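Side-chain contact in nitrilotriacetate monooxygenase (Burkholderia pseudomallei, PDB 3SDO), which is probably an FMN-dependent monooxygenase of the bacterial luciferase-like, TIM-barrel class, presumably acting on nitrilotriacetate or a related compound: residues L188-H193 with S199-L204. Sequence-based numbering, arbitrary orientation.
Sequences LHRLDH and SVEGPL
A two-stranded antiparallel hairpin, lying beside helix 150-165 at the periphery of the luciferase-like TIM-barrel fold, pairs His193 with Val200. This hydrogen-bonded pair is closed by His193 N to Val200 O at 2.9 Å and by Val200 N to His193 O at 3.0 Å. Both side chains take the same face of the ribbon and pack on Val160 of that helix; with CG anti to the backbone N (chi1 177°), the His193 ring lies where NE2 hydrogen-bonds to Glu156. Beyond the pair the ladder is irregular. Glu201 O accepts two backbone bonds, from Leu191 N at 2.8 Å and from the straighter Asp192 N-H (169° at the hydrogen). Beside this doubly bonded carbonyl Arg190, Asp192 and Glu201 form a salt-bridge network. Asp192 OD1 sits over one face of the guanidinium, 2.9 Å from Arg190 NH2, an attraction of charges only, since no N-H is directed at the oxygen. The Glu201 carboxylate instead approaches the guanidinium edge, its plane turned 67° away, in a long salt bridge, 3.7 Å between Arg190 NH2 and Glu201 OE1. Glu201 OE2 hydrogen-bonds to Tyr64 OH of the second subunit, joining the hairpin to its partner across the dimer interface. At the far end the ring of Pro203, which follows a cis peptide bond, meets the Leu188 side chain crosswise: Leu188 CD1 lies 3.5 Å from Pro203 CB.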
ATOM      1  N   LEU A 188      13.707  12.038 -20.684  1.00 26.06           N
ATOM      2  CA  LEU A 188      13.713  10.810 -19.867  1.00 25.14           C
ATOM      3  C   LEU A 188      15.140  10.540 -19.476  1.00 26.19           C
ATOM      4  O   LEU A 188      16.024  10.557 -20.342  1.00 26.65           O
ATOM      5  CB  LEU A 188      13.209   9.621 -20.668  1.00 24.83           C
ATOM      6  CG  LEU A 188      13.360   8.221 -20.049  1.00 24.26           C
ATOM      7  CD1 LEU A 188      12.619   8.110 -18.733  1.00 21.86           C
ATOM      8  CD2 LEU A 188      12.882   7.127 -21.023  1.00 25.48           C
ATOM      9  N   HIS A 189      15.375  10.281 -18.194  1.00 26.00           N
ATOM     10  CA  HIS A 189      16.735  10.218 -17.656  1.00 27.21           C
ATOM     11  C   HIS A 189      16.971   8.888 -16.973  1.00 27.07           C
ATOM     12  O   HIS A 189      16.149   8.444 -16.173  1.00 25.55           O
ATOM     13  CB  HIS A 189      16.957  11.340 -16.629  1.00 26.90           C
ATOM     14  CG  HIS A 189      16.612  12.701 -17.147  1.00 27.80           C
ATOM     15  ND1 HIS A 189      17.532  13.508 -17.787  1.00 27.66           N
ATOM     16  CD2 HIS A 189      15.440  13.383 -17.151  1.00 25.74           C
ATOM     17  CE1 HIS A 189      16.941  14.632 -18.157  1.00 28.70           C
ATOM     18  NE2 HIS A 189      15.671  14.582 -17.785  1.00 27.77           N
ATOM     19  N   ARG A 190      18.104   8.264 -17.286  1.00 27.87           N
ATOM     20  CA  ARG A 190      18.595   7.123 -16.523  1.00 28.75           C
ATOM     21  C   ARG A 190      19.220   7.617 -15.213  1.00 28.51           C
ATOM     22  O   ARG A 190      19.672   8.750 -15.136  1.00 29.11           O
ATOM     23  CB  ARG A 190      19.647   6.361 -17.320  1.00 30.46           C
ATOM     24  CG  ARG A 190      19.082   5.387 -18.321  1.00 33.57           C
ATOM     25  CD  ARG A 190      20.062   4.249 -18.562  1.00 38.57           C
ATOM     26  NE  ARG A 190      21.371   4.786 -18.904  1.00 42.99           N
ATOM     27  CZ  ARG A 190      22.501   4.093 -18.881  1.00 49.80           C
ATOM     28  NH1 ARG A 190      23.648   4.701 -19.219  1.00 53.20           N
ATOM     29  NH2 ARG A 190      22.512   2.808 -18.516  1.00 50.62           N
ATOM     30  N   LEU A 191      19.224   6.782 -14.178  1.00 27.13           N
ATOM     31  CA  LEU A 191      19.849   7.153 -12.920  1.00 26.85           C
ATOM     32  C   LEU A 191      21.301   6.652 -12.842  1.00 27.13           C
ATOM     33  O   LEU A 191      22.191   7.375 -12.426  1.00 27.39           O
ATOM     34  CB  LEU A 191      19.041   6.598 -11.735  1.00 25.92           C
ATOM     35  CG  LEU A 191      19.502   7.081 -10.352  1.00 27.33           C
ATOM     36  CD1 LEU A 191      19.283   8.588 -10.214  1.00 28.45           C
ATOM     37  CD2 LEU A 191      18.769   6.315  -9.234  1.00 27.07           C
ATOM     38  N   ASP A 192      21.533   5.411 -13.223  1.00 27.85           N
ATOM     39  CA  ASP A 192      22.878   4.810 -13.138  1.00 29.04           C
ATOM     40  C   ASP A 192      23.480   4.973 -11.741  1.00 29.26           C
ATOM     41  O   ASP A 192      24.655   5.309 -11.592  1.00 30.05           O
ATOM     42  CB  ASP A 192      23.826   5.408 -14.202  1.00 29.66           C
ATOM     43  CG  ASP A 192      23.418   5.048 -15.609  1.00 31.13           C
ATOM     44  OD1 ASP A 192      23.056   3.876 -15.842  1.00 33.03           O
ATOM     45  OD2 ASP A 192      23.471   5.936 -16.488  1.00 33.05           O
ATOM     46  N   HIS A 193      22.674   4.750 -10.709  1.00 28.82           N
ATOM     47  CA  HIS A 193      23.186   4.795  -9.352  1.00 28.97           C
ATOM     48  C   HIS A 193      24.010   3.541  -9.053  1.00 29.88           C
ATOM     49  O   HIS A 193      23.528   2.418  -9.242  1.00 29.60           O
ATOM     50  CB  HIS A 193      22.044   4.870  -8.353  1.00 28.63           C
ATOM     51  CG  HIS A 193      22.492   4.851  -6.931  1.00 28.72           C
ATOM     52  ND1 HIS A 193      22.733   6.003  -6.214  1.00 29.82           N
ATOM     53  CD2 HIS A 193      22.763   3.821  -6.096  1.00 29.17           C
ATOM     54  CE1 HIS A 193      23.110   5.683  -4.989  1.00 29.92           C
ATOM     55  NE2 HIS A 193      23.154   4.366  -4.897  1.00 29.83           N
ATOM     56  N   SER A 199      22.554  -0.652  -6.162  1.00 27.29           N
ATOM     57  CA  SER A 199      22.844  -0.463  -7.585  0.50 27.19           C
ATOM     58  C   SER A 199      21.530  -0.486  -8.360  1.00 26.64           C
ATOM     59  O   SER A 199      20.875  -1.528  -8.443  1.00 25.58           O
ATOM     60  CB  SER A 199      23.785  -1.556  -8.094  0.50 27.79           C
ATOM     61  OG  SER A 199      25.027  -1.481  -7.422  0.50 27.82           O
ATOM     62  N   VAL A 200      21.149   0.675  -8.914  1.00 25.72           N
ATOM     63  CA  VAL A 200      19.847   0.864  -9.572  1.00 24.84           C
ATOM     64  C   VAL A 200      19.999   1.759 -10.819  1.00 25.03           C
ATOM     65  O   VAL A 200      20.348   2.937 -10.718  1.00 24.61           O
ATOM     66  CB  VAL A 200      18.815   1.504  -8.604  1.00 24.84           C
ATOM     67  CG1 VAL A 200      17.462   1.797  -9.327  1.00 22.69           C
ATOM     68  CG2 VAL A 200      18.618   0.627  -7.367  1.00 23.44           C
ATOM     69  N   GLU A 201      19.734   1.192 -11.984  1.00 24.72           N
ATOM     70  CA  GLU A 201      19.953   1.891 -13.237  1.00 25.82           C
ATOM     71  C   GLU A 201      18.853   2.902 -13.545  1.00 25.11           C
ATOM     72  O   GLU A 201      19.144   4.012 -14.013  1.00 25.02           O
ATOM     73  CB  GLU A 201      20.078   0.876 -14.361  1.00 26.72           C
ATOM     74  CG  GLU A 201      20.387   1.453 -15.718  1.00 30.87           C
ATOM     75  CD  GLU A 201      20.551   0.356 -16.742  1.00 35.64           C
ATOM     76  OE1 GLU A 201      21.620  -0.277 -16.748  1.00 37.99           O
ATOM     77  OE2 GLU A 201      19.591   0.110 -17.511  1.00 40.67           O
ATOM     78  N   GLY A 202      17.600   2.521 -13.289  1.00 23.90           N
ATOM     79  CA  GLY A 202      16.457   3.325 -13.737  1.00 23.97           C
ATOM     80  C   GLY A 202      16.357   3.235 -15.251  1.00 24.06           C
ATOM     81  O   GLY A 202      17.019   2.404 -15.863  1.00 23.90           O
ATOM     82  N   PRO A 203      15.490   4.053 -15.871  1.00 24.07           N
ATOM     83  CA  PRO A 203      14.610   5.016 -15.268  1.00 23.35           C
ATOM     84  C   PRO A 203      13.414   4.361 -14.588  1.00 22.40           C
ATOM     85  O   PRO A 203      13.161   3.163 -14.761  1.00 22.36           O
ATOM     86  CB  PRO A 203      14.105   5.837 -16.463  1.00 24.36           C
ATOM     87  CG  PRO A 203      14.710   5.236 -17.701  1.00 24.81           C
ATOM     88  CD  PRO A 203      15.227   3.906 -17.312  1.00 24.61           C
ATOM     89  N   LEU A 204      12.692   5.165 -13.823  1.00 21.30           N
ATOM     90  CA  LEU A 204      11.394   4.774 -13.294  1.00 20.07           C
ATOM     91  C   LEU A 204      10.357   4.721 -14.414  1.00 20.21           C
ATOM     92  O   LEU A 204      10.486   5.453 -15.418  1.00 21.09           O
ATOM     93  CB  LEU A 204      10.956   5.785 -12.240  1.00 19.49           C
ATOM     94  CG  LEU A 204       9.918   5.303 -11.219  1.00 18.54           C
ATOM     95  CD1 LEU A 204      10.435   4.103 -10.385  1.00 17.95           C
ATOM     96  CD2 LEU A 204       9.518   6.429 -10.293  1.00 15.78           C
TER